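Local atomic coordinates of MccF (Escherichia coli, PDB entry 4IIY), a protein that probably hydrolyses peptide-like substrates as a serine carboxypeptidase of the S66 family, and is named for self-immunity to microcin C7. Residues Thr162-Ala167 and Ile266-Asp271. The protein carries 1 engineered substitution. Sequence-based numbering, arbitrary orientation.
Sequences TFYGPA and ILFIED. With EDO (1,2-ethanediol), chain L.
The carboxylate oxygen OE2 of E270 is gripped twice: Y164 OH donates a short 2.5 Å hydrogen bond to E270 OE2, and N245 ND2 bonds to the same atom. E270 is the predicted charge-relay glutamate of the Ser-Glu-His triad of an S66 peptidase; it sits where strand 162-164 of one mixed sheet faces strand 266-270 of the other. The phenol reaches OE2 on its anti side, 22° out of the carboxylate plane, while OE1 is bonded to ND1 of H338, so the two oxygens have different partners and the carboxylate is kept from turning. Y164 OH also bonds to the backbone N of A145, the engineered residue at the predicted nucleophile position, and thus ties together two of the predicted triad positions. F268 turns its edge toward one face of the tyrosine ring, over the CG-CD2 side away from the hydroxyl, in a T-shaped stack, planes at 74° and centroids 5.2 Å apart. A phenylalanine in place of Y164 could keep that stack but would probably leave E270 OE2 and A145 N each short of a partner. F268 holds its CG opposite the backbone N (chi1 163°), which points the ring at Y164 and brings CE2 to 3.5 Å from Y164 CD2.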
ATOM      1  N   THR B 162     -13.020   9.889 -16.832  1.00  9.29           N
ATOM      2  CA  THR B 162     -13.841   9.298 -15.777  1.00  8.68           C
ATOM      3  C   THR B 162     -13.917  10.263 -14.585  1.00  9.15           C
ATOM      4  O   THR B 162     -13.262  11.310 -14.586  1.00 10.56           O
ATOM      5  CB  THR B 162     -13.269   7.942 -15.313  1.00  9.51           C
ATOM      6  OG1 THR B 162     -11.998   8.136 -14.676  1.00  9.23           O
ATOM      7  CG2 THR B 162     -13.123   6.991 -16.486  1.00 10.02           C
ATOM      8  N   PHE B 163     -14.727   9.919 -13.581  1.00  7.74           N
ATOM      9  CA  PHE B 163     -15.092  10.867 -12.529  1.00  7.42           C
ATOM     10  C   PHE B 163     -14.843  10.355 -11.124  1.00  6.98           C
ATOM     11  O   PHE B 163     -15.284   9.259 -10.768  1.00  7.65           O
ATOM     12  CB  PHE B 163     -16.566  11.256 -12.681  1.00  7.49           C
ATOM     13  CG  PHE B 163     -16.854  11.980 -13.962  1.00  7.44           C
ATOM     14  CD1 PHE B 163     -16.898  13.360 -13.996  1.00  8.13           C
ATOM     15  CD2 PHE B 163     -17.009  11.278 -15.147  1.00  8.69           C
ATOM     16  CE1 PHE B 163     -17.123  14.028 -15.201  1.00  7.49           C
ATOM     17  CE2 PHE B 163     -17.228  11.939 -16.350  1.00  9.33           C
ATOM     18  CZ  PHE B 163     -17.286  13.314 -16.372  1.00  8.59           C
ATOM     19  N   TYR B 164     -14.133  11.164 -10.335  1.00  6.56           N
ATOM     20  CA  TYR B 164     -13.989  10.924  -8.908  1.00  6.11           C
ATOM     21  C   TYR B 164     -15.212  11.544  -8.260  1.00  5.63           C
ATOM     22  O   TYR B 164     -15.369  12.765  -8.278  1.00  8.49           O
ATOM     23  CB  TYR B 164     -12.711  11.566  -8.349  1.00  7.32           C
ATOM     24  CG  TYR B 164     -12.179  10.789  -7.164  1.00  6.16           C
ATOM     25  CD1 TYR B 164     -11.559   9.562  -7.365  1.00  7.24           C
ATOM     26  CD2 TYR B 164     -12.336  11.240  -5.854  1.00  6.34           C
ATOM     27  CE1 TYR B 164     -11.092   8.817  -6.322  1.00  6.71           C
ATOM     28  CE2 TYR B 164     -11.860  10.493  -4.778  1.00  6.93           C
ATOM     29  CZ  TYR B 164     -11.239   9.275  -5.033  1.00  6.71           C
ATOM     30  OH  TYR B 164     -10.767   8.462  -4.016  1.00  7.06           O
ATOM     31  N   GLY B 165     -16.098  10.727  -7.711  1.00  6.21           N
ATOM     32  CA  GLY B 165     -17.354  11.243  -7.214  1.00  7.93           C
ATOM     33  C   GLY B 165     -18.175  10.159  -6.562  1.00  6.82           C
ATOM     34  O   GLY B 165     -17.663   9.080  -6.255  1.00  6.85           O
ATOM     35  N   PRO B 166     -19.467  10.442  -6.343  1.00  6.97           N
ATOM     36  CA  PRO B 166     -20.330   9.565  -5.550  1.00  7.37           C
ATOM     37  C   PRO B 166     -20.360   8.098  -5.951  1.00  7.22           C
ATOM     38  O   PRO B 166     -20.414   7.752  -7.136  1.00  9.51           O
ATOM     39  CB  PRO B 166     -21.724  10.162  -5.775  1.00 11.49           C
ATOM     40  CG  PRO B 166     -21.477  11.607  -5.985  1.00  9.13           C
ATOM     41  CD  PRO B 166     -20.106  11.744  -6.606  1.00  7.82           C
ATOM     42  N   ALA B 167     -20.347   7.252  -4.924  1.00  6.59           N
ATOM     43  CA  ALA B 167     -20.727   5.849  -5.014  1.00  8.03           C
ATOM     44  C   ALA B 167     -22.096   5.705  -4.356  1.00  7.17           C
ATOM     45  O   ALA B 167     -22.415   6.395  -3.381  1.00  7.69           O
ATOM     46  CB  ALA B 167     -19.689   4.962  -4.332  1.00  7.61           C
ATOM     47  N   ILE B 266      -1.496  18.673 -12.236  1.00  7.45           N
ATOM     48  CA  ILE B 266      -1.940  18.904 -10.865  1.00  8.07           C
ATOM     49  C   ILE B 266      -2.239  17.546 -10.231  1.00  8.00           C
ATOM     50  O   ILE B 266      -3.052  16.792 -10.751  1.00  9.15           O
ATOM     51  CB  ILE B 266      -3.193  19.808 -10.820  1.00  8.33           C
ATOM     52  CG1 ILE B 266      -2.844  21.212 -11.317  1.00 10.44           C
ATOM     53  CG2 ILE B 266      -3.782  19.858  -9.411  1.00  9.40           C
ATOM     54  CD1 ILE B 266      -4.037  22.145 -11.437  1.00 11.65           C
ATOM     55  N   LEU B 267      -1.575  17.230  -9.128  1.00  8.25           N
ATOM     56  CA  LEU B 267      -1.808  15.954  -8.462  1.00  7.61           C
ATOM     57  C   LEU B 267      -2.983  16.078  -7.519  1.00  7.43           C
ATOM     58  O   LEU B 267      -2.976  16.946  -6.651  1.00  8.91           O
ATOM     59  CB  LEU B 267      -0.576  15.538  -7.655  1.00  8.63           C
ATOM     60  CG  LEU B 267      -0.722  14.221  -6.885  1.00  8.28           C
ATOM     61  CD1 LEU B 267      -0.745  13.055  -7.849  1.00 10.93           C
ATOM     62  CD2 LEU B 267       0.407  14.074  -5.881  1.00 11.78           C
ATOM     63  N   PHE B 268      -3.981  15.209  -7.674  1.00  7.29           N
ATOM     64  CA  PHE B 268      -5.103  15.121  -6.742  1.00  7.07           C
ATOM     65  C   PHE B 268      -4.971  13.812  -5.965  1.00  6.73           C
ATOM     66  O   PHE B 268      -4.929  12.730  -6.565  1.00  7.19           O
ATOM     67  CB  PHE B 268      -6.433  15.153  -7.507  1.00  8.14           C
ATOM     68  CG  PHE B 268      -7.604  14.677  -6.696  1.00  6.49           C
ATOM     69  CD1 PHE B 268      -8.038  15.398  -5.597  1.00  7.64           C
ATOM     70  CD2 PHE B 268      -8.259  13.501  -7.020  1.00  8.98           C
ATOM     71  CE1 PHE B 268      -9.116  14.944  -4.828  1.00  7.96           C
ATOM     72  CE2 PHE B 268      -9.336  13.048  -6.262  1.00 10.24           C
ATOM     73  CZ  PHE B 268      -9.761  13.772  -5.167  1.00  9.07           C
ATOM     74  N   ILE B 269      -4.901  13.921  -4.641  1.00  6.79           N
ATOM     75  CA  ILE B 269      -4.790  12.743  -3.784  1.00  7.40           C
ATOM     76  C   ILE B 269      -5.653  12.903  -2.537  1.00  7.14           C
ATOM     77  O   ILE B 269      -5.765  14.000  -1.957  1.00  7.63           O
ATOM     78  CB  ILE B 269      -3.332  12.443  -3.370  1.00  6.92           C
ATOM     79  CG1 ILE B 269      -2.630  13.735  -2.960  1.00  8.58           C
ATOM     80  CG2 ILE B 269      -2.592  11.748  -4.502  1.00  8.85           C
ATOM     81  CD1 ILE B 269      -1.272  13.515  -2.298  1.00  9.65           C
ATOM     82  N   GLU B 270      -6.295  11.811  -2.136  1.00  7.02           N
ATOM     83  CA  GLU B 270      -7.019  11.780  -0.870  1.00  7.44           C
ATOM     84  C   GLU B 270      -6.849  10.408  -0.250  1.00  6.61           C
ATOM     85  O   GLU B 270      -6.643   9.414  -0.956  1.00  7.04           O
ATOM     86  CB  GLU B 270      -8.501  12.129  -1.061  1.00  7.75           C
ATOM     87  CG  GLU B 270      -9.320  11.132  -1.881  1.00  8.09           C
ATOM     88  CD  GLU B 270      -9.994  10.038  -1.046  1.00  6.78           C
ATOM     89  OE1 GLU B 270     -10.273  10.254   0.162  1.00  8.67           O
ATOM     90  OE2 GLU B 270     -10.261   8.941  -1.608  1.00  8.46           O
ATOM     91  N   ASP B 271      -6.920  10.353   1.074  1.00  6.92           N
ATOM     92  CA  ASP B 271      -6.920   9.079   1.788  1.00  6.45           C
ATOM     93  C   ASP B 271      -7.947   9.125   2.919  1.00  6.58           C
ATOM     94  O   ASP B 271      -8.464  10.186   3.255  1.00  7.42           O
ATOM     95  CB  ASP B 271      -5.527   8.707   2.327  1.00  7.81           C
ATOM     96  CG  ASP B 271      -4.616   8.105   1.265  1.00  8.24           C
ATOM     97  OD1 ASP B 271      -4.993   7.050   0.713  1.00  8.52           O
ATOM     98  OD2 ASP B 271      -3.528   8.668   1.000  1.00 10.00           O
TER
HETATM   99  C1  EDO L 402      -5.151  13.493   1.788  1.00 10.07           C
HETATM  100  O1  EDO L 402      -6.444  13.071   2.255  1.00  7.65           O
HETATM  101  C2  EDO L 402      -4.194  13.766   2.938  1.00 13.35           C
HETATM  102  O2  EDO L 402      -3.870  12.534   3.601  1.00 11.76           O